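Local coordinates for protein nicastrin (Dictyostelium purpureum, PDB 4R12) that probably serves as an essential subunit of gamma-secretase, the complex that cleaves membrane proteins such as Notch receptors within the membrane, at residues Lys207-Met218 against Thr312-Ile323. Residues are numbered along the deposited sequence; the frame is centred on the assembly and turned at random.
Sequences KIDKEKEIILVM and TQINFTKISTII. With NAG (2-acetamido-2-deoxy-beta-D-glucopyranose), chain B.
OE1 of the Gln313 amide takes the backbone N-H of Ile208 at 2.8 Å, nearly straight at the hydrogen but from a donor tilted 33° out of the carbonyl plane, while CG1 and CB of Ile208 lie against the same oxygen. Asn542 donates a second bond to OE1, and the buried oxygen is thus gripped twice. A second flat group, the amide of Asn315, carries the N-linked sugar on ND2; its OD1 turns back to the N-H of Thr317 in an Asx turn, and a water joins ND2 to the carbonyl oxygen of Lys210. From here the two segments run on as neighbouring parallel strands, 214-218 and 319-323, inclined by 11°, in the large lobe, whose family belongs to the zinc-exopeptidase clan. As in any parallel pair, one residue bonds to both neighbours of its partner: Ile214 to Lys318 and Ser320 around Ile319, Leu216 to Thr321 and Ile323 around Ile322. The register slips at Ser320, and the N-H of Thr321 is buried without a partner. On one face Leu216 CB rests on Ile319 CG2 (4.0 Å), and Met218, its CG turned between backbone N and carbonyl carbon (chi1 71°), brings CE to Ile322 CG2 at 3.6 Å; Phe388 of helix 385-389 packs on Leu216, Met218 and Ile322. On the other face Ile215 CD1 abuts Thr321 CB at 3.5 Å. Lys318, bent at chi2, lays its CD 3.7 Å from Lys212 O; an alanine here would probably leave a gap beside the Lys212 carbonyl, which would lose the aliphatic chain lying against it.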
loop_
_atom_site.group_PDB
_atom_site.type_symbol
_atom_site.label_atom_id
_atom_site.label_comp_id
_atom_site.label_asym_id
_atom_site.label_seq_id
_atom_site.Cartn_x
_atom_site.Cartn_y
_atom_site.Cartn_z
ATOM N N LYS A 207 27.392 9.405 1.034
ATOM C CA LYS A 207 26.980 10.501 0.182
ATOM C C LYS A 207 27.088 10.034 -1.266
ATOM O O LYS A 207 28.080 9.417 -1.659
ATOM C CB LYS A 207 27.832 11.749 0.448
ATOM C CG LYS A 207 27.484 12.957 -0.422
ATOM C CD LYS A 207 28.446 14.110 -0.155
ATOM C CE LYS A 207 28.436 15.144 -1.278
ATOM N NZ LYS A 207 27.180 15.938 -1.300
ATOM N N ILE A 208 26.045 10.283 -2.041
ATOM C CA ILE A 208 26.034 9.846 -3.430
ATOM C C ILE A 208 27.058 10.654 -4.229
ATOM O O ILE A 208 27.127 11.880 -4.115
ATOM C CB ILE A 208 24.621 9.971 -4.046
ATOM C CG1 ILE A 208 23.704 8.871 -3.490
ATOM C CG2 ILE A 208 24.675 9.881 -5.569
ATOM C CD1 ILE A 208 22.228 9.101 -3.770
ATOM N N ASP A 209 27.885 9.941 -4.993
ATOM C CA ASP A 209 28.881 10.548 -5.875
ATOM C C ASP A 209 28.167 11.178 -7.065
ATOM O O ASP A 209 27.615 10.462 -7.903
ATOM C CB ASP A 209 29.885 9.475 -6.328
ATOM C CG ASP A 209 31.015 10.025 -7.197
ATOM O OD1 ASP A 209 30.983 11.207 -7.598
ATOM O OD2 ASP A 209 31.940 9.243 -7.495
ATOM N N LYS A 210 28.164 12.504 -7.166
ATOM C CA LYS A 210 27.338 13.115 -8.206
ATOM C C LYS A 210 27.916 12.934 -9.614
ATOM O O LYS A 210 27.321 13.375 -10.585
ATOM C CB LYS A 210 27.085 14.602 -7.920
ATOM C CG LYS A 210 25.583 14.955 -8.029
ATOM C CD LYS A 210 25.226 16.394 -7.618
ATOM C CE LYS A 210 25.201 17.335 -8.823
ATOM N NZ LYS A 210 24.021 18.249 -8.824
ATOM N N GLU A 211 29.055 12.257 -9.721
ATOM C CA GLU A 211 29.638 11.929 -11.022
ATOM C C GLU A 211 29.234 10.538 -11.519
ATOM O O GLU A 211 29.449 10.202 -12.686
ATOM C CB GLU A 211 31.159 12.013 -10.957
ATOM C CG GLU A 211 31.695 13.409 -10.709
ATOM C CD GLU A 211 33.205 13.427 -10.584
ATOM O OE1 GLU A 211 33.802 12.342 -10.383
ATOM O OE2 GLU A 211 33.798 14.523 -10.692
ATOM N N LYS A 212 28.675 9.722 -10.634
ATOM C CA LYS A 212 28.305 8.366 -11.007
ATOM C C LYS A 212 26.869 8.317 -11.515
ATOM O O LYS A 212 26.046 9.154 -11.156
ATOM C CB LYS A 212 28.473 7.401 -9.817
ATOM C CG LYS A 212 29.920 6.988 -9.492
ATOM C CD LYS A 212 29.930 5.877 -8.441
ATOM C CE LYS A 212 31.339 5.509 -7.983
ATOM N NZ LYS A 212 31.310 4.333 -7.055
ATOM N N GLU A 213 26.572 7.331 -12.352
ATOM C CA GLU A 213 25.196 7.069 -12.750
ATOM C C GLU A 213 24.445 6.381 -11.616
ATOM O O GLU A 213 25.050 5.720 -10.781
ATOM C CB GLU A 213 25.164 6.212 -14.018
ATOM C CG GLU A 213 25.755 6.914 -15.239
ATOM C CD GLU A 213 25.653 6.073 -16.493
ATOM O OE1 GLU A 213 25.422 4.853 -16.373
ATOM O OE2 GLU A 213 25.796 6.632 -17.603
ATOM N N ILE A 214 23.131 6.554 -11.578
ATOM C CA ILE A 214 22.309 5.955 -10.528
ATOM C C ILE A 214 21.431 4.842 -11.081
ATOM O O ILE A 214 20.742 5.028 -12.077
ATOM C CB ILE A 214 21.406 7.006 -9.845
ATOM C CG1 ILE A 214 22.249 8.047 -9.105
ATOM C CG2 ILE A 214 20.435 6.339 -8.879
ATOM C CD1 ILE A 214 21.444 9.259 -8.620
ATOM N N ILE A 215 21.483 3.679 -10.444
ATOM C CA ILE A 215 20.520 2.614 -10.684
ATOM C C ILE A 215 19.389 2.793 -9.670
ATOM O O ILE A 215 19.623 2.755 -8.472
ATOM C CB ILE A 215 21.139 1.209 -10.516
ATOM C CG1 ILE A 215 22.390 1.045 -11.383
ATOM C CG2 ILE A 215 20.101 0.118 -10.798
ATOM C CD1 ILE A 215 22.139 1.243 -12.838
ATOM N N LEU A 216 18.173 3.010 -10.156
ATOM C CA LEU A 216 17.031 3.179 -9.278
ATOM C C LEU A 216 16.238 1.875 -9.204
ATOM O O LEU A 216 15.732 1.385 -10.219
ATOM C CB LEU A 216 16.136 4.312 -9.770
ATOM C CG LEU A 216 14.883 4.560 -8.933
ATOM C CD1 LEU A 216 15.266 4.919 -7.492
ATOM C CD2 LEU A 216 14.034 5.655 -9.576
ATOM N N VAL A 217 16.140 1.319 -8.008
ATOM C CA VAL A 217 15.369 0.099 -7.793
ATOM C C VAL A 217 14.208 0.451 -6.866
ATOM O O VAL A 217 14.424 0.900 -5.758
ATOM C CB VAL A 217 16.233 -1.011 -7.176
ATOM C CG1 VAL A 217 15.406 -2.269 -6.949
ATOM C CG2 VAL A 217 17.452 -1.296 -8.059
ATOM N N MET A 218 12.980 0.250 -7.320
ATOM C CA MET A 218 11.845 0.850 -6.629
ATOM C C MET A 218 10.608 -0.014 -6.667
ATOM O O MET A 218 10.533 -0.981 -7.443
ATOM C CB MET A 218 11.514 2.197 -7.253
ATOM C CG MET A 218 10.895 2.065 -8.638
ATOM S SD MET A 218 10.980 3.648 -9.500
ATOM C CE MET A 218 9.756 3.385 -10.787
ATOM N N THR A 312 20.515 17.810 -2.536
ATOM C CA THR A 312 21.959 17.763 -2.397
ATOM C C THR A 312 22.611 16.663 -3.239
ATOM O O THR A 312 23.677 16.865 -3.818
ATOM C CB THR A 312 22.346 17.557 -0.912
ATOM O OG1 THR A 312 21.749 18.585 -0.111
ATOM C CG2 THR A 312 23.854 17.583 -0.730
ATOM N N GLN A 313 21.963 15.505 -3.324
ATOM C CA GLN A 313 22.631 14.312 -3.834
ATOM C C GLN A 313 22.085 13.711 -5.123
ATOM O O GLN A 313 22.807 12.986 -5.826
ATOM C CB GLN A 313 22.597 13.212 -2.770
ATOM C CG GLN A 313 23.227 13.581 -1.449
ATOM C CD GLN A 313 23.260 12.403 -0.503
ATOM O OE1 GLN A 313 23.695 11.313 -0.876
ATOM N NE2 GLN A 313 22.789 12.609 0.724
ATOM N N ILE A 314 20.818 13.946 -5.419
ATOM C CA ILE A 314 20.209 13.227 -6.525
ATOM C C ILE A 314 19.990 14.133 -7.721
ATOM O O ILE A 314 19.278 15.137 -7.667
ATOM C CB ILE A 314 18.871 12.555 -6.120
ATOM C CG1 ILE A 314 19.128 11.503 -5.033
ATOM C CG2 ILE A 314 18.221 11.871 -7.330
ATOM C CD1 ILE A 314 17.870 10.822 -4.537
ATOM N N ASN A 315 20.656 13.817 -8.818
ATOM C CA ASN A 315 20.469 14.476 -10.101
ATOM C C ASN A 315 19.601 13.609 -10.979
ATOM O O ASN A 315 19.982 12.543 -11.307
ATOM C CB ASN A 315 21.825 14.707 -10.750
ATOM C CG ASN A 315 21.741 15.414 -12.083
ATOM O OD1 ASN A 315 20.725 15.436 -12.717
ATOM N ND2 ASN A 315 22.841 15.976 -12.503
ATOM N N PHE A 316 18.420 14.077 -11.325
ATOM C CA PHE A 316 17.490 13.298 -12.096
ATOM C C PHE A 316 18.124 12.695 -13.318
ATOM O O PHE A 316 17.928 11.565 -13.611
ATOM C CB PHE A 316 16.276 14.115 -12.507
ATOM C CG PHE A 316 15.256 13.344 -13.284
ATOM C CD1 PHE A 316 14.290 12.640 -12.652
ATOM C CD2 PHE A 316 15.259 13.346 -14.645
ATOM C CE1 PHE A 316 13.352 11.936 -13.348
ATOM C CE2 PHE A 316 14.324 12.668 -15.355
ATOM C CZ PHE A 316 13.364 11.952 -14.706
ATOM N N THR A 317 18.916 13.482 -14.008
ATOM C CA THR A 317 19.491 13.043 -15.252
ATOM C C THR A 317 20.557 11.981 -15.092
ATOM O O THR A 317 20.854 11.314 -16.029
ATOM C CB THR A 317 19.982 14.216 -16.109
ATOM O OG1 THR A 317 21.090 14.818 -15.483
ATOM C CG2 THR A 317 18.922 15.224 -16.247
ATOM N N LYS A 318 21.108 11.820 -13.900
ATOM C CA LYS A 318 22.018 10.722 -13.621
ATOM C C LYS A 318 21.348 9.370 -13.420
ATOM O O LYS A 318 22.018 8.368 -13.389
ATOM C CB LYS A 318 22.852 10.993 -12.407
ATOM C CG LYS A 318 23.876 12.071 -12.547
ATOM C CD LYS A 318 24.956 11.748 -13.537
ATOM C CE LYS A 318 25.800 12.988 -13.755
ATOM N NZ LYS A 318 27.192 12.699 -14.125
ATOM N N ILE A 319 20.038 9.351 -13.256
ATOM C CA ILE A 319 19.335 8.067 -13.183
ATOM C C ILE A 319 19.415 7.389 -14.556
ATOM O O ILE A 319 18.924 7.912 -15.564
ATOM C CB ILE A 319 17.871 8.242 -12.728
ATOM C CG1 ILE A 319 17.828 8.919 -11.356
ATOM C CG2 ILE A 319 17.156 6.899 -12.659
ATOM C CD1 ILE A 319 16.442 9.414 -10.958
ATOM N N SER A 320 20.064 6.235 -14.600
ATOM C CA SER A 320 20.443 5.633 -15.876
ATOM C C SER A 320 19.779 4.277 -16.107
ATOM O O SER A 320 19.911 3.703 -17.189
ATOM C CB SER A 320 21.962 5.480 -15.952
ATOM O OG SER A 320 22.409 4.500 -15.024
ATOM N N THR A 321 19.076 3.781 -15.090
ATOM C CA THR A 321 18.364 2.506 -15.159
ATOM C C THR A 321 17.291 2.470 -14.088
ATOM O O THR A 321 17.555 2.812 -12.949
ATOM C CB THR A 321 19.298 1.296 -14.941
ATOM O OG1 THR A 321 20.284 1.240 -15.981
ATOM C CG2 THR A 321 18.500 0.001 -14.938
ATOM N N ILE A 322 16.079 2.062 -14.447
ATOM C CA ILE A 322 15.033 1.913 -13.445
ATOM C C ILE A 322 14.531 0.479 -13.419
ATOM O O ILE A 322 14.114 -0.055 -14.445
ATOM C CB ILE A 322 13.848 2.866 -13.713
ATOM C CG1 ILE A 322 14.301 4.323 -13.567
ATOM C CG2 ILE A 322 12.702 2.557 -12.760
ATOM C CD1 ILE A 322 13.225 5.341 -13.933
ATOM N N ILE A 323 14.590 -0.142 -12.248
ATOM C CA ILE A 323 13.999 -1.450 -12.025
ATOM C C ILE A 323 12.819 -1.311 -11.044
ATOM O O ILE A 323 12.987 -0.785 -9.942
ATOM C CB ILE A 323 15.035 -2.446 -11.445
ATOM C CG1 ILE A 323 16.342 -2.398 -12.246
ATOM C CG2 ILE A 323 14.472 -3.860 -11.398
ATOM C CD1 ILE A 323 16.198 -2.925 -13.658
HETATM C C1 NAG B . 23.096 16.307 -13.881
HETATM C C2 NAG B . 24.001 17.509 -13.891
HETATM C C3 NAG B . 24.480 17.885 -15.274
HETATM C C4 NAG B . 24.643 16.744 -16.245
HETATM C C5 NAG B . 23.722 15.574 -15.966
HETATM C C6 NAG B . 24.096 14.333 -16.722
HETATM C C7 NAG B . 23.842 19.412 -12.483
HETATM C C8 NAG B . 22.897 20.294 -11.750
HETATM N N2 NAG B . 23.298 18.646 -13.391
HETATM O O3 NAG B . 25.721 18.565 -15.171
HETATM O O4 NAG B . 24.163 17.365 -17.408
HETATM O O5 NAG B . 23.752 15.293 -14.591
HETATM O O6 NAG B . 25.402 13.939 -16.371
HETATM O O7 NAG B . 25.013 19.409 -12.260
HETATM O O HOH W 1 25.278 15.438 -11.394
#